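PDB 3QR0: phospholipase C-beta (PLC-beta) from Sepia officinalis, which is a multidomain enzyme of the phospholipase C-beta family, combining a PH domain, EF-hand-like helices, a TIM-barrel-type catalytic core that carries calcium, and a C2 domain. Local coordinates for residues Phe160-Val165 and Lys175-Cys180. Sequence-based numbering, arbitrary orientation.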
ATOM      1  N   PHE A 160      -5.740  21.609  11.092  1.00 27.53           N
ATOM      2  CA  PHE A 160      -4.362  22.098  11.172  1.00 27.98           C
ATOM      3  C   PHE A 160      -3.912  22.804   9.898  1.00 28.21           C
ATOM      4  O   PHE A 160      -3.103  23.737   9.961  1.00 28.90           O
ATOM      5  CB  PHE A 160      -3.396  20.983  11.564  1.00 27.63           C
ATOM      6  CG  PHE A 160      -3.260  20.821  13.045  1.00 28.07           C
ATOM      7  CD1 PHE A 160      -4.120  19.988  13.750  1.00 27.91           C
ATOM      8  CD2 PHE A 160      -2.301  21.538  13.745  1.00 28.95           C
ATOM      9  CE1 PHE A 160      -4.009  19.846  15.127  1.00 28.41           C
ATOM     10  CE2 PHE A 160      -2.180  21.398  15.127  1.00 29.99           C
ATOM     11  CZ  PHE A 160      -3.040  20.553  15.816  1.00 29.68           C
ATOM     12  N   ARG A 161      -4.445  22.391   8.752  1.00 27.89           N
ATOM     13  CA  ARG A 161      -4.203  23.128   7.524  1.00 28.56           C
ATOM     14  C   ARG A 161      -4.752  24.550   7.662  1.00 29.51           C
ATOM     15  O   ARG A 161      -4.056  25.527   7.369  1.00 29.69           O
ATOM     16  CB  ARG A 161      -4.831  22.448   6.309  1.00 28.20           C
ATOM     17  CG  ARG A 161      -4.298  23.033   5.020  1.00 28.92           C
ATOM     18  CD  ARG A 161      -5.046  22.594   3.796  1.00 29.16           C
ATOM     19  NE  ARG A 161      -4.862  23.557   2.709  1.00 29.73           N
ATOM     20  CZ  ARG A 161      -5.095  23.315   1.422  1.00 29.97           C
ATOM     21  NH1 ARG A 161      -5.513  22.121   1.014  1.00 29.57           N
ATOM     22  NH2 ARG A 161      -4.896  24.280   0.533  1.00 31.36           N
ATOM     23  N   LEU A 162      -5.993  24.656   8.125  1.00 29.93           N
ATOM     24  CA  LEU A 162      -6.659  25.949   8.257  1.00 30.99           C
ATOM     25  C   LEU A 162      -5.985  26.890   9.262  1.00 31.82           C
ATOM     26  O   LEU A 162      -5.938  28.102   9.033  1.00 32.44           O
ATOM     27  CB  LEU A 162      -8.135  25.756   8.623  1.00 31.03           C
ATOM     28  CG  LEU A 162      -8.992  25.162   7.501  1.00 30.59           C
ATOM     29  CD1 LEU A 162     -10.378  24.825   8.014  1.00 30.15           C
ATOM     30  CD2 LEU A 162      -9.081  26.117   6.308  1.00 30.73           C
ATOM     31  N   THR A 163      -5.467  26.337  10.356  1.00 32.11           N
ATOM     32  CA  THR A 163      -4.879  27.146  11.427  1.00 33.11           C
ATOM     33  C   THR A 163      -3.357  27.333  11.317  1.00 33.92           C
ATOM     34  O   THR A 163      -2.767  28.034  12.134  1.00 34.34           O
ATOM     35  CB  THR A 163      -5.215  26.565  12.816  1.00 33.28           C
ATOM     36  OG1 THR A 163      -4.663  25.246  12.950  1.00 31.75           O
ATOM     37  CG2 THR A 163      -6.723  26.522  13.016  1.00 33.16           C
ATOM     38  N   THR A 164      -2.722  26.713  10.324  1.00 34.20           N
ATOM     39  CA  THR A 164      -1.285  26.914  10.101  1.00 34.90           C
ATOM     40  C   THR A 164      -1.007  27.392   8.680  1.00 35.21           C
ATOM     41  O   THR A 164      -0.482  28.486   8.490  1.00 36.24           O
ATOM     42  CB  THR A 164      -0.462  25.639  10.412  1.00 34.31           C
ATOM     43  OG1 THR A 164      -0.736  24.626   9.435  1.00 34.64           O
ATOM     44  CG2 THR A 164      -0.797  25.115  11.801  1.00 34.46           C
ATOM     45  N   VAL A 165      -1.373  26.587   7.686  1.00 35.09           N
ATOM     46  CA  VAL A 165      -1.103  26.927   6.285  1.00 35.29           C
ATOM     47  C   VAL A 165      -1.920  28.128   5.816  1.00 36.32           C
ATOM     48  O   VAL A 165      -1.375  29.065   5.225  1.00 36.56           O
ATOM     49  CB  VAL A 165      -1.402  25.747   5.337  1.00 34.68           C
ATOM     50  CG1 VAL A 165      -1.095  26.134   3.890  1.00 34.52           C
ATOM     51  CG2 VAL A 165      -0.611  24.515   5.746  1.00 33.74           C
ATOM     52  N   LYS A 175     -12.935  32.146   2.927  1.00 42.26           N
ATOM     53  CA  LYS A 175     -12.448  31.764   1.603  1.00 42.18           C
ATOM     54  C   LYS A 175     -11.587  30.489   1.642  1.00 41.14           C
ATOM     55  O   LYS A 175     -11.699  29.630   0.764  1.00 40.27           O
ATOM     56  CB  LYS A 175     -11.642  32.932   1.016  1.00 42.77           C
ATOM     57  CG  LYS A 175     -11.106  32.729  -0.385  1.00 43.78           C
ATOM     58  CD  LYS A 175     -10.580  34.045  -0.945  1.00 45.19           C
ATOM     59  CE  LYS A 175      -9.942  33.868  -2.305  1.00 45.64           C
ATOM     60  NZ  LYS A 175      -9.625  35.186  -2.934  1.00 46.68           N
ATOM     61  N   ALA A 176     -10.735  30.377   2.660  1.00 40.88           N
ATOM     62  CA  ALA A 176      -9.841  29.228   2.806  1.00 40.16           C
ATOM     63  C   ALA A 176     -10.605  27.965   3.210  1.00 39.84           C
ATOM     64  O   ALA A 176     -10.268  26.867   2.773  1.00 39.29           O
ATOM     65  CB  ALA A 176      -8.746  29.531   3.819  1.00 40.17           C
ATOM     66  N   ILE A 177     -11.633  28.130   4.041  1.00 40.47           N
ATOM     67  CA  ILE A 177     -12.461  27.010   4.484  1.00 40.46           C
ATOM     68  C   ILE A 177     -13.215  26.412   3.299  1.00 40.64           C
ATOM     69  O   ILE A 177     -13.236  25.197   3.122  1.00 39.97           O
ATOM     70  CB  ILE A 177     -13.485  27.428   5.570  1.00 41.01           C
ATOM     71  CG1 ILE A 177     -12.776  28.059   6.775  1.00 41.31           C
ATOM     72  CG2 ILE A 177     -14.296  26.219   6.017  1.00 40.42           C
ATOM     73  CD1 ILE A 177     -13.714  28.593   7.827  1.00 42.10           C
ATOM     74  N   GLN A 178     -13.817  27.273   2.482  1.00 41.58           N
ATOM     75  CA  GLN A 178     -14.568  26.819   1.309  1.00 42.02           C
ATOM     76  C   GLN A 178     -13.684  26.140   0.257  1.00 41.55           C
ATOM     77  O   GLN A 178     -14.048  25.083  -0.261  1.00 41.46           O
ATOM     78  CB  GLN A 178     -15.354  27.976   0.683  1.00 42.94           C
ATOM     79  CG  GLN A 178     -16.632  28.306   1.440  1.00 44.40           C
ATOM     80  CD  GLN A 178     -17.299  29.582   0.964  1.00 46.44           C
ATOM     81  OE1 GLN A 178     -16.665  30.442   0.347  1.00 47.54           O
ATOM     82  NE2 GLN A 178     -18.590  29.715   1.255  1.00 47.39           N
ATOM     83  N   LYS A 179     -12.530  26.734  -0.049  1.00 41.63           N
ATOM     84  CA  LYS A 179     -11.635  26.174  -1.073  1.00 41.29           C
ATOM     85  C   LYS A 179     -11.095  24.794  -0.688  1.00 40.51           C
ATOM     86  O   LYS A 179     -10.879  23.955  -1.555  1.00 39.86           O
ATOM     87  CB  LYS A 179     -10.472  27.123  -1.397  1.00 41.57           C
ATOM     88  CG  LYS A 179      -9.341  27.137  -0.383  1.00 41.60           C
ATOM     89  CD  LYS A 179      -8.143  27.926  -0.873  1.00 42.67           C
ATOM     90  CE  LYS A 179      -6.981  27.783   0.100  1.00 42.49           C
ATOM     91  NZ  LYS A 179      -5.890  28.753  -0.171  1.00 42.54           N
ATOM     92  N   CYS A 180     -10.871  24.566   0.607  1.00 40.54           N
ATOM     93  CA  CYS A 180     -10.374  23.271   1.076  1.00 40.08           C
ATOM     94  C   CYS A 180     -11.435  22.168   0.983  1.00 40.18           C
ATOM     95  O   CYS A 180     -11.086  20.987   0.955  1.00 39.91           O
ATOM     96  CB  CYS A 180      -9.851  23.371   2.516  1.00 40.05           C
ATOM     97  SG  CYS A 180      -8.304  24.319   2.710  1.00 40.81           S
TER
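With CG turned anti to the backbone N (chi1 -166°) and the chain extended from there to NE, Arg161 reaches out from its helix and lays one guanidinium face against Cys180. On the other helix Cys180 SG lies beside its own backbone N (chi1 -70°), and it stands 3.5 Å from Arg161 NE and 3.6 Å from Arg161 CZ. Because SG sits above the plane and toward its rim, it meets the flat group by its face, while the polar end of Arg161 is engaged by Glu166.

Next to this pair, Leu162 inserts a single branch: its CD2 lies 3.8 Å from Ala176 O, 3.9 Å from Ile177 CA and 4.1 Å from Cys180 SG, so one methyl rests on the helix surface formed by these three residues. The two short axes run 10.5 Å apart at 137°, an oblique pairing nearer antiparallel than parallel within the EF-hand-like region, linked by the connection that contains strand 171-173. Ile177 also packs on Leu195 of helix 185-198, while Arg161 rests on Phe51 of strand 51-54, in the sheet of the PH domain.

Lys179 crosses Arg161 at about a right angle, CE to NH2 4.1 Å, and Lys179 NZ stays 4.6 Å from Arg161 NH2. Glu166 forms salt bridges to both, through OE2 to Arg161 and OE1 to Lys179, which probably allows this closeness of like charges. The chemistry is therefore divided: beside an apolar seam through Leu162, two cationic side chains gather on the shared carboxylate of Glu166, which probably stabilises both, with Asp61 as a second partner of Lys179.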